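Local atomic coordinates of protein BCL9 homolog (Drosophila melanogaster, PDB entry 3ZPV), a protein that takes part in Wnt signal transduction and acts as a transcription coactivator in the nucleus. Residues L[25-28]-L[32-35]. Numbering follows the deposited sequence.
Sequences GQFQ and AYHC
Phe27 lays one face of its ring over CA and CB of Tyr33, and this contact packs the loop that links the two helices of the HD1 fragment, 12-23 and 30-35, against the second helix. Gly25, early in this loop, is the first residue to leave helical backbone angles, with phi 90°, a conformation in which any side chain would run into the carbonyl O just before it, which explains a glycine here. Gln26 follows with its side chain on Ser21 of helix 12-23. Next comes Phe27, whose backbone is hydrogen-bonded to Ser21 and whose ring carries the contact. CG anti to the carbonyl carbon (chi1 -65°) swings the ring toward helix 30-35. Tyr33 CA sits 4.0 Å from the centroid of the Phe27 ring, nearly on its normal, in a CH-pi contact. Beyond it the Tyr33 ring turns an edge to the same phenyl, an offset edge-to-face pair with planes at 80°. The methyl of Ala32 approaches obliquely, its CB 4.0 Å from Phe27 CD1. An alanine in place of Phe27 would probably leave Tyr33 CA and the Ala32 methyl without their aromatic cover and weaken the hold between loop and helix. Ser21 touches both aromatic side chains, and Lys17 also meets Tyr33. The aromatic approach is closest where Phe27 CE2 lies 3.8 Å from Tyr33 CD1, near the plane of the tyrosine ring.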
# COMPACT_ATOMS: atom_id res chain seq x y z
N GLY L 25 7.09 18.42 -2.69
CA GLY L 25 6.27 19.44 -3.31
C GLY L 25 6.07 19.23 -4.81
O GLY L 25 5.26 19.94 -5.41
N GLN L 26 6.73 18.25 -5.40
CA GLN L 26 6.55 17.98 -6.84
C GLN L 26 5.09 17.63 -7.25
O GLN L 26 4.64 18.00 -8.32
CB GLN L 26 7.37 16.78 -7.29
CG GLN L 26 8.88 16.85 -7.12
CD GLN L 26 9.59 15.64 -7.76
OE1 GLN L 26 8.96 14.84 -8.46
NE2 GLN L 26 10.90 15.51 -7.55
N PHE L 27 4.39 16.86 -6.42
CA PHE L 27 3.00 16.51 -6.67
C PHE L 27 2.16 16.71 -5.41
O PHE L 27 2.69 16.85 -4.31
CB PHE L 27 2.90 15.08 -7.11
CG PHE L 27 3.56 14.80 -8.44
CD1 PHE L 27 2.92 15.09 -9.63
CD2 PHE L 27 4.81 14.20 -8.48
CE1 PHE L 27 3.52 14.82 -10.84
CE2 PHE L 27 5.42 13.92 -9.70
CZ PHE L 27 4.77 14.23 -10.88
N GLN L 28 0.84 16.77 -5.58
CA GLN L 28 -0.08 17.03 -4.47
C GLN L 28 -0.50 15.73 -3.80
O GLN L 28 -0.72 15.69 -2.59
CB GLN L 28 -1.33 17.75 -4.96
CG GLN L 28 -1.22 19.25 -5.01
CD GLN L 28 -2.59 19.92 -5.13
OE1 GLN L 28 -2.85 20.80 -4.34
NE2 GLN L 28 -3.48 19.48 -6.04
N ALA L 32 -1.56 11.62 -8.38
CA ALA L 32 -0.96 12.47 -9.41
C ALA L 32 0.38 11.91 -9.88
O ALA L 32 0.68 11.91 -11.09
CB ALA L 32 -0.79 13.89 -8.88
N TYR L 33 1.19 11.44 -8.93
CA TYR L 33 2.48 10.85 -9.25
C TYR L 33 2.33 9.60 -10.10
O TYR L 33 3.07 9.38 -11.05
CB TYR L 33 3.24 10.51 -7.96
CG TYR L 33 4.51 9.69 -8.17
CD1 TYR L 33 5.71 10.29 -8.48
CD2 TYR L 33 4.49 8.31 -8.03
CE1 TYR L 33 6.86 9.54 -8.66
CE2 TYR L 33 5.64 7.55 -8.20
CZ TYR L 33 6.83 8.17 -8.54
OH TYR L 33 7.98 7.43 -8.74
N HIS L 34 1.36 8.77 -9.73
CA HIS L 34 1.10 7.50 -10.41
C HIS L 34 0.75 7.73 -11.89
O HIS L 34 1.25 7.00 -12.75
CB HIS L 34 -0.04 6.76 -9.71
CG HIS L 34 -0.19 5.32 -10.08
ND1 HIS L 34 -0.69 4.91 -11.30
CD2 HIS L 34 0.05 4.19 -9.38
CE1 HIS L 34 -0.72 3.58 -11.34
NE2 HIS L 34 -0.28 3.12 -10.18
N CYS L 35 -0.04 8.75 -12.16
CA CYS L 35 -0.50 9.07 -13.52
C CYS L 35 0.61 9.44 -14.49
O CYS L 35 0.44 9.30 -15.71
CB CYS L 35 -1.49 10.23 -13.50
SG CYS L 35 -3.08 9.73 -12.82